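Fibronectin type III domain-containing protein (Simiduia agarivorans, PDB 6P2K) probably hydrolyses beta-glucan chains such as xyloglucan as a zinc-binding glycoside hydrolase of family 74, through the beta-propeller domains that make up this chain. Local coordinates at residues T403-V408 with S745-K750; W6-P11 with G765-S770. One frame throughout, in Å; residues are numbered along the deposited sequence.

Contact 1 (T403-V408 with S745-K750)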
ATOM      1  N   THR B 403      27.099 -21.220 -20.140  1.00 15.69           N
ATOM      2  CA  THR B 403      26.157 -21.342 -19.036  1.00 18.61           C
ATOM      3  C   THR B 403      26.710 -22.310 -17.998  1.00 20.54           C
ATOM      4  O   THR B 403      27.058 -23.449 -18.330  1.00 20.35           O
ATOM      5  CB  THR B 403      24.786 -21.806 -19.530  1.00 20.44           C
ATOM      6  OG1 THR B 403      24.344 -20.941 -20.586  1.00 18.61           O
ATOM      7  CG2 THR B 403      23.770 -21.758 -18.394  1.00 16.95           C
ATOM      8  N   TYR B 404      26.792 -21.846 -16.745  1.00 17.78           N
ATOM      9  CA  TYR B 404      27.375 -22.629 -15.657  1.00 17.57           C
ATOM     10  C   TYR B 404      26.386 -23.626 -15.060  1.00 18.96           C
ATOM     11  O   TYR B 404      26.761 -24.760 -14.741  1.00 19.40           O
ATOM     12  CB  TYR B 404      27.844 -21.719 -14.519  1.00 16.82           C
ATOM     13  CG  TYR B 404      28.976 -20.748 -14.787  1.00 18.47           C
ATOM     14  CD1 TYR B 404      30.302 -21.169 -14.777  1.00 14.67           C
ATOM     15  CD2 TYR B 404      28.720 -19.394 -14.973  1.00 17.02           C
ATOM     16  CE1 TYR B 404      31.338 -20.272 -14.984  1.00 17.52           C
ATOM     17  CE2 TYR B 404      29.749 -18.490 -15.177  1.00 18.03           C
ATOM     18  CZ  TYR B 404      31.052 -18.932 -15.182  1.00 18.98           C
ATOM     19  OH  TYR B 404      32.069 -18.031 -15.382  1.00 19.16           O
ATOM     20  N   ASP B 405      25.139 -23.204 -14.854  1.00 17.61           N
ATOM     21  CA  ASP B 405      24.205 -23.913 -13.986  1.00 17.35           C
ATOM     22  C   ASP B 405      22.792 -23.508 -14.384  1.00 19.43           C
ATOM     23  O   ASP B 405      22.588 -22.504 -15.076  1.00 14.82           O
ATOM     24  CB  ASP B 405      24.485 -23.596 -12.503  1.00 17.65           C
ATOM     25  CG  ASP B 405      24.036 -24.712 -11.556  1.00 21.78           C
ATOM     26  OD1 ASP B 405      23.239 -25.565 -12.005  1.00 16.08           O
ATOM     27  OD2 ASP B 405      24.504 -24.754 -10.379  1.00 21.27           O
ATOM     28  N   VAL B 406      21.817 -24.309 -13.952  1.00 18.71           N
ATOM     29  CA  VAL B 406      20.408 -24.058 -14.236  1.00 16.80           C
ATOM     30  C   VAL B 406      19.592 -24.438 -13.011  1.00 19.59           C
ATOM     31  O   VAL B 406      19.965 -25.332 -12.247  1.00 18.48           O
ATOM     32  CB  VAL B 406      19.922 -24.835 -15.486  1.00 19.17           C
ATOM     33  CG1 VAL B 406      20.032 -26.342 -15.265  1.00 15.52           C
ATOM     34  CG2 VAL B 406      18.496 -24.442 -15.868  1.00 12.35           C
ATOM     35  N   ALA B 407      18.479 -23.734 -12.811  1.00 21.47           N
ATOM     36  CA  ALA B 407      17.510 -24.080 -11.782  1.00 20.40           C
ATOM     37  C   ALA B 407      16.113 -23.792 -12.313  1.00 19.73           C
ATOM     38  O   ALA B 407      15.909 -22.847 -13.080  1.00 21.93           O
ATOM     39  CB  ALA B 407      17.755 -23.309 -10.480  1.00 16.91           C
ATOM     40  N   VAL B 408      15.150 -24.614 -11.901  1.00 18.94           N
ATOM     41  CA  VAL B 408      13.784 -24.548 -12.407  1.00 17.88           C
ATOM     42  C   VAL B 408      12.813 -24.608 -11.236  1.00 20.91           C
ATOM     43  O   VAL B 408      12.987 -25.415 -10.317  1.00 21.78           O
ATOM     44  CB  VAL B 408      13.489 -25.693 -13.400  1.00 18.11           C
ATOM     45  CG1 VAL B 408      12.026 -25.677 -13.820  1.00 16.80           C
ATOM     46  CG2 VAL B 408      14.391 -25.602 -14.620  1.00 21.97           C
ATOM     47  N   SER B 745      26.628 -28.625 -16.310  1.00 17.68           N
ATOM     48  CA  SER B 745      25.695 -29.036 -15.273  1.00 24.01           C
ATOM     49  C   SER B 745      24.552 -29.814 -15.911  1.00 24.62           C
ATOM     50  O   SER B 745      24.180 -29.566 -17.062  1.00 22.25           O
ATOM     51  CB  SER B 745      25.136 -27.833 -14.505  1.00 25.50           C
ATOM     52  OG  SER B 745      24.137 -27.173 -15.266  1.00 29.82           O
ATOM     53  N   SER B 746      24.002 -30.757 -15.149  1.00 22.06           N
ATOM     54  CA  SER B 746      22.803 -31.485 -15.538  1.00 25.24           C
ATOM     55  C   SER B 746      21.920 -31.700 -14.318  1.00 25.06           C
ATOM     56  O   SER B 746      22.418 -31.946 -13.216  1.00 23.06           O
ATOM     57  CB  SER B 746      23.140 -32.838 -16.194  1.00 25.45           C
ATOM     58  OG  SER B 746      23.962 -32.670 -17.337  1.00 29.51           O
ATOM     59  N   ARG B 747      20.609 -31.596 -14.523  1.00 23.20           N
ATOM     60  CA  ARG B 747      19.627 -31.862 -13.482  1.00 24.06           C
ATOM     61  C   ARG B 747      18.476 -32.646 -14.088  1.00 24.30           C
ATOM     62  O   ARG B 747      18.030 -32.345 -15.199  1.00 23.63           O
ATOM     63  CB  ARG B 747      19.079 -30.572 -12.848  1.00 27.23           C
ATOM     64  CG  ARG B 747      20.080 -29.775 -12.031  1.00 34.27           C
ATOM     65  CD  ARG B 747      19.375 -28.690 -11.233  1.00 40.04           C
ATOM     66  NE  ARG B 747      20.287 -27.634 -10.798  1.00 44.20           N
ATOM     67  CZ  ARG B 747      20.941 -27.640  -9.641  1.00 44.91           C
ATOM     68  NH1 ARG B 747      20.787 -28.654  -8.797  1.00 37.25           N
ATOM     69  NH2 ARG B 747      21.750 -26.633  -9.326  1.00 45.37           N
ATOM     70  N   PHE B 748      18.002 -33.652 -13.364  1.00 25.97           N
ATOM     71  CA  PHE B 748      16.782 -34.354 -13.738  1.00 29.30           C
ATOM     72  C   PHE B 748      15.601 -33.613 -13.126  1.00 28.77           C
ATOM     73  O   PHE B 748      15.519 -33.465 -11.903  1.00 28.59           O
ATOM     74  CB  PHE B 748      16.817 -35.809 -13.274  1.00 25.39           C
ATOM     75  CG  PHE B 748      17.756 -36.671 -14.066  1.00 25.33           C
ATOM     76  CD1 PHE B 748      17.379 -37.176 -15.298  1.00 24.72           C
ATOM     77  CD2 PHE B 748      19.017 -36.974 -13.579  1.00 23.65           C
ATOM     78  CE1 PHE B 748      18.241 -37.971 -16.028  1.00 25.12           C
ATOM     79  CE2 PHE B 748      19.884 -37.767 -14.306  1.00 24.63           C
ATOM     80  CZ  PHE B 748      19.495 -38.265 -15.533  1.00 25.38           C
ATOM     81  N   ILE B 749      14.695 -33.141 -13.977  1.00 27.65           N
ATOM     82  CA  ILE B 749      13.625 -32.246 -13.560  1.00 26.58           C
ATOM     83  C   ILE B 749      12.318 -32.729 -14.167  1.00 29.84           C
ATOM     84  O   ILE B 749      12.254 -33.012 -15.369  1.00 32.15           O
ATOM     85  CB  ILE B 749      13.920 -30.791 -13.976  1.00 26.59           C
ATOM     86  CG1 ILE B 749      15.175 -30.287 -13.259  1.00 27.19           C
ATOM     87  CG2 ILE B 749      12.732 -29.889 -13.674  1.00 28.13           C
ATOM     88  CD1 ILE B 749      15.527 -28.863 -13.570  1.00 31.58           C
ATOM     89  N   LYS B 750      11.283 -32.829 -13.336  1.00 29.47           N
ATOM     90  CA  LYS B 750       9.949 -33.196 -13.789  1.00 33.91           C
ATOM     91  C   LYS B 750       9.184 -31.937 -14.176  1.00 34.41           C
ATOM     92  O   LYS B 750       9.087 -30.995 -13.384  1.00 36.98           O
ATOM     93  CB  LYS B 750       9.197 -33.960 -12.700  1.00 36.45           C
ATOM     94  CG  LYS B 750       7.821 -34.447 -13.126  1.00 43.42           C
ATOM     95  CD  LYS B 750       7.311 -35.539 -12.198  1.00 49.98           C
ATOM     96  CE  LYS B 750       7.418 -36.910 -12.847  1.00 55.74           C
ATOM     97  NZ  LYS B 750       6.075 -37.542 -13.032  1.00 61.55           N
TER
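Asp405 and Ser745 sit where the backbones of 403-408 and 745-750 come nearest, their CA atoms 5.5 Å apart, and from there the two strands run almost parallel, 16° between their directions, with their axes no closer than 6.6 Å. No backbone hydrogen bond joins them, and side chains do the bridging. Arg747 reaches across: with CG beside its own backbone N (chi1 -68°) and the chain extended on to NE, it crosses the side chain of Asp405 at about a right angle. Its NE gives a hydrogen bond of 2.7 Å to Val406 O, the donor lying nearly along the C=O axis. NH2 of Arg747 turns to Asp405 OD1 at 3.2 Å, a salt bridge whose hydrogen bond is weak although the carboxylate and guanidinium planes are only 8° apart. OD1 also takes the backbone N of Val406 at 2.7 Å, while OD2 binds a zinc ion together with Asp513 OD1, so the carboxylate is fixed at both oxygens. Each strand is the first, inner one of its antiparallel blade, and these are the first and last blades of the C-terminal seven-bladed beta-propeller, an example of neighbouring blades meeting through side chains. The first strand carries a classic beta bulge, Tyr404 and Asp405 both facing Gly416. Ser745 turns its CB to Tyr404 O at 3.5 Å and hydrogen-bonds through OG with Thr760. Further along, the contact becomes apolar: CG2 of Val408 meets CD1 of Ile749 at 3.6 Å, and Val413 and Tyr758 adjoin this pair from the two sheets.

Contact 2 (W6-P11 with G765-S770)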
ATOM      1  N   TRP B   6      16.851 -33.220 -28.605  1.00 29.70           N
ATOM      2  CA  TRP B   6      17.298 -32.192 -27.677  1.00 26.16           C
ATOM      3  C   TRP B   6      16.626 -30.866 -28.011  1.00 27.65           C
ATOM      4  O   TRP B   6      16.572 -30.460 -29.177  1.00 30.27           O
ATOM      5  CB  TRP B   6      18.817 -32.055 -27.726  1.00 23.92           C
ATOM      6  CG  TRP B   6      19.523 -33.150 -26.987  1.00 28.19           C
ATOM      7  CD1 TRP B   6      19.982 -34.324 -27.503  1.00 28.16           C
ATOM      8  CD2 TRP B   6      19.843 -33.170 -25.592  1.00 25.79           C
ATOM      9  NE1 TRP B   6      20.571 -35.077 -26.515  1.00 33.70           N
ATOM     10  CE2 TRP B   6      20.499 -34.389 -25.332  1.00 30.41           C
ATOM     11  CE3 TRP B   6      19.642 -32.274 -24.537  1.00 23.80           C
ATOM     12  CZ2 TRP B   6      20.955 -34.733 -24.062  1.00 33.95           C
ATOM     13  CZ3 TRP B   6      20.093 -32.621 -23.277  1.00 23.50           C
ATOM     14  CH2 TRP B   6      20.741 -33.838 -23.051  1.00 25.44           C
ATOM     15  N   GLN B   7      16.118 -30.192 -26.983  1.00 25.01           N
ATOM     16  CA  GLN B   7      15.291 -29.006 -27.148  1.00 24.99           C
ATOM     17  C   GLN B   7      16.018 -27.799 -26.576  1.00 25.05           C
ATOM     18  O   GLN B   7      16.285 -27.766 -25.362  1.00 22.11           O
ATOM     19  CB  GLN B   7      13.946 -29.205 -26.449  1.00 29.82           C
ATOM     20  CG  GLN B   7      12.965 -28.059 -26.611  1.00 41.05           C
ATOM     21  CD  GLN B   7      11.557 -28.452 -26.188  1.00 51.57           C
ATOM     22  OE1 GLN B   7      11.369 -29.390 -25.409  1.00 51.85           O
ATOM     23  NE2 GLN B   7      10.562 -27.738 -26.704  1.00 54.98           N
ATOM     24  N   PRO B   8      16.355 -26.797 -27.387  1.00 24.05           N
ATOM     25  CA  PRO B   8      17.052 -25.620 -26.864  1.00 23.09           C
ATOM     26  C   PRO B   8      16.107 -24.677 -26.138  1.00 25.06           C
ATOM     27  O   PRO B   8      14.943 -24.512 -26.511  1.00 21.80           O
ATOM     28  CB  PRO B   8      17.619 -24.960 -28.124  1.00 20.56           C
ATOM     29  CG  PRO B   8      16.648 -25.327 -29.195  1.00 23.81           C
ATOM     30  CD  PRO B   8      16.129 -26.710 -28.841  1.00 25.14           C
ATOM     31  N   LEU B   9      16.635 -24.047 -25.084  1.00 24.86           N
ATOM     32  CA  LEU B   9      15.887 -23.092 -24.258  1.00 27.04           C
ATOM     33  C   LEU B   9      16.794 -21.882 -24.038  1.00 23.64           C
ATOM     34  O   LEU B   9      17.484 -21.792 -23.020  1.00 22.60           O
ATOM     35  CB  LEU B   9      15.450 -23.738 -22.930  1.00 24.06           C
ATOM     36  CG  LEU B   9      14.641 -25.037 -23.012  1.00 22.73           C
ATOM     37  CD1 LEU B   9      14.561 -25.708 -21.648  1.00 23.48           C
ATOM     38  CD2 LEU B   9      13.246 -24.781 -23.568  1.00 22.92           C
ATOM     39  N   ASN B  10      16.797 -20.953 -24.994  1.00 24.50           N
ATOM     40  CA  ASN B  10      17.812 -19.908 -25.020  1.00 22.68           C
ATOM     41  C   ASN B  10      17.249 -18.624 -25.608  1.00 21.81           C
ATOM     42  O   ASN B  10      16.333 -18.669 -26.436  1.00 20.07           O
ATOM     43  CB  ASN B  10      19.036 -20.361 -25.826  1.00 18.84           C
ATOM     44  CG  ASN B  10      19.770 -21.498 -25.159  1.00 19.47           C
ATOM     45  OD1 ASN B  10      20.342 -21.328 -24.081  1.00 19.66           O
ATOM     46  ND2 ASN B  10      19.750 -22.670 -25.788  1.00 21.14           N
ATOM     47  N   PRO B  11      17.783 -17.463 -25.208  1.00 21.15           N
ATOM     48  CA  PRO B  11      17.279 -16.189 -25.736  1.00 15.76           C
ATOM     49  C   PRO B  11      17.877 -15.788 -27.074  1.00 16.69           C
ATOM     50  O   PRO B  11      17.410 -14.805 -27.665  1.00 18.46           O
ATOM     51  CB  PRO B  11      17.675 -15.187 -24.646  1.00 16.71           C
ATOM     52  CG  PRO B  11      18.940 -15.752 -24.090  1.00 17.14           C
ATOM     53  CD  PRO B  11      18.807 -17.262 -24.165  1.00 16.83           C
ATOM     54  N   GLY B 765      24.672 -22.662 -24.345  1.00 22.12           N
ATOM     55  CA  GLY B 765      23.477 -22.402 -23.565  1.00 20.90           C
ATOM     56  C   GLY B 765      22.829 -23.661 -23.007  1.00 19.00           C
ATOM     57  O   GLY B 765      23.489 -24.652 -22.691  1.00 20.17           O
ATOM     58  N   LEU B 766      21.503 -23.615 -22.903  1.00 18.85           N
ATOM     59  CA  LEU B 766      20.726 -24.601 -22.168  1.00 16.16           C
ATOM     60  C   LEU B 766      19.917 -25.470 -23.121  1.00 21.98           C
ATOM     61  O   LEU B 766      19.300 -24.967 -24.065  1.00 25.30           O
ATOM     62  CB  LEU B 766      19.787 -23.908 -21.179  1.00 16.80           C
ATOM     63  CG  LEU B 766      18.708 -24.753 -20.505  1.00 17.34           C
ATOM     64  CD1 LEU B 766      19.331 -25.773 -19.562  1.00 16.21           C
ATOM     65  CD2 LEU B 766      17.730 -23.850 -19.767  1.00 18.61           C
ATOM     66  N   TRP B 767      19.924 -26.776 -22.860  1.00 20.67           N
ATOM     67  CA  TRP B 767      19.167 -27.748 -23.634  1.00 21.40           C
ATOM     68  C   TRP B 767      18.487 -28.717 -22.678  1.00 24.64           C
ATOM     69  O   TRP B 767      18.981 -28.967 -21.575  1.00 23.41           O
ATOM     70  CB  TRP B 767      20.069 -28.531 -24.600  1.00 19.74           C
ATOM     71  CG  TRP B 767      20.786 -27.670 -25.587  1.00 17.92           C
ATOM     72  CD1 TRP B 767      21.849 -26.852 -25.343  1.00 15.47           C
ATOM     73  CD2 TRP B 767      20.494 -27.546 -26.982  1.00 19.62           C
ATOM     74  NE1 TRP B 767      22.234 -26.221 -26.499  1.00 16.60           N
ATOM     75  CE2 TRP B 767      21.419 -26.631 -27.521  1.00 18.75           C
ATOM     76  CE3 TRP B 767      19.538 -28.119 -27.828  1.00 19.68           C
ATOM     77  CZ2 TRP B 767      21.418 -26.277 -28.870  1.00 23.94           C
ATOM     78  CZ3 TRP B 767      19.538 -27.766 -29.163  1.00 24.16           C
ATOM     79  CH2 TRP B 767      20.473 -26.855 -29.672  1.00 26.47           C
ATOM     80  N   ARG B 768      17.357 -29.274 -23.114  1.00 22.18           N
ATOM     81  CA  ARG B 768      16.654 -30.273 -22.325  1.00 21.74           C
ATOM     82  C   ARG B 768      16.212 -31.430 -23.210  1.00 28.20           C
ATOM     83  O   ARG B 768      15.966 -31.270 -24.410  1.00 28.17           O
ATOM     84  CB  ARG B 768      15.448 -29.675 -21.587  1.00 16.54           C
ATOM     85  CG  ARG B 768      14.175 -29.600 -22.399  1.00 22.01           C
ATOM     86  CD  ARG B 768      12.997 -29.223 -21.519  1.00 22.77           C
ATOM     87  NE  ARG B 768      11.741 -29.286 -22.252  1.00 24.75           N
ATOM     88  CZ  ARG B 768      10.547 -29.058 -21.715  1.00 28.64           C
ATOM     89  NH1 ARG B 768      10.443 -28.744 -20.430  1.00 26.60           N
ATOM     90  NH2 ARG B 768       9.457 -29.144 -22.466  1.00 31.69           N
ATOM     91  N   ARG B 769      16.117 -32.604 -22.593  1.00 27.74           N
ATOM     92  CA  ARG B 769      15.788 -33.841 -23.282  1.00 27.43           C
ATOM     93  C   ARG B 769      14.798 -34.629 -22.441  1.00 27.76           C
ATOM     94  O   ARG B 769      14.930 -34.697 -21.216  1.00 25.33           O
ATOM     95  CB  ARG B 769      17.047 -34.685 -23.539  1.00 28.29           C
ATOM     96  CG  ARG B 769      16.809 -35.929 -24.381  1.00 33.53           C
ATOM     97  CD  ARG B 769      18.010 -36.857 -24.364  1.00 32.29           C
ATOM     98  NE  ARG B 769      17.900 -37.912 -25.368  1.00 33.18           N
ATOM     99  CZ  ARG B 769      17.233 -39.047 -25.187  1.00 38.08           C
ATOM    100  NH1 ARG B 769      16.614 -39.275 -24.038  1.00 41.73           N
ATOM    101  NH2 ARG B 769      17.185 -39.952 -26.152  1.00 41.87           N
ATOM    102  N   SER B 770      13.804 -35.213 -23.104  1.00 32.26           N
ATOM    103  CA  SER B 770      12.880 -36.114 -22.431  1.00 30.85           C
ATOM    104  C   SER B 770      13.585 -37.419 -22.084  1.00 27.88           C
ATOM    105  O   SER B 770      14.386 -37.936 -22.867  1.00 30.42           O
ATOM    106  CB  SER B 770      11.668 -36.386 -23.320  1.00 35.97           C
ATOM    107  OG  SER B 770      10.531 -36.704 -22.540  1.00 42.20           O
TER
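The side chains of Trp6 and Trp767 cross at about a right angle in this antiparallel pairing, a case of edge strands joined by aromatic packing as well as backbone bonds, and each ring receives an aliphatic group from the opposite segment over one face. Arg769, with CG anti to the backbone N (chi1 -174°) and its chain extended to NE, lays CB 3.5 Å from the centroid of the six-membered ring of Trp6, a CH-pi contact, and CD along the indole; Pro8 CB sits likewise over Trp767. Trp6 NE1 is bonded to Ile734 O. Replacing this indole by an alanine is likely to leave the methylenes of Arg769 without their aromatic platform and Ile734 O without its donor. Gln7 and Arg768 run alongside each other in the same direction, and NE of Arg768 gives OE1 of Gln7 a hydrogen bond of 3.2 Å from above the amide plane. Their backbones pair through Gln7 N to Arg768 O (2.8 Å) and Arg768 N to Gln7 O. Asn10 OD1 accepts Leu766 N at 2.8 Å on a lone pair. Arg768 NH1 bonds to Tyr758 OH and forms a salt bridge with Asp751, and Arg769 pairs with Asp736; across this seam, therefore, the arginines serve chiefly through their aliphatic parts and one NE bond.

The centres of the two contacts lie 10 Å apart, and both reach one four-stranded antiparallel sheet, of which 745-751 and 7-8 are the outermost strands and 754-761 and 765-770 lie between. Both segments of contact 1 fall, in sequence, between those of contact 2, which joins the beginning of the chain to its end. Strand 7-8, which precedes the N-terminal propeller, thus adds the outer strand to the last blade of the C-terminal one and so ties the two propellers together, while contact 1 sets first blade against last where that ring closes. They meet directly where Thr403 OG1 packs on Gly765 CA at 3.4 Å and Val406 CG2 on Leu766 CD1.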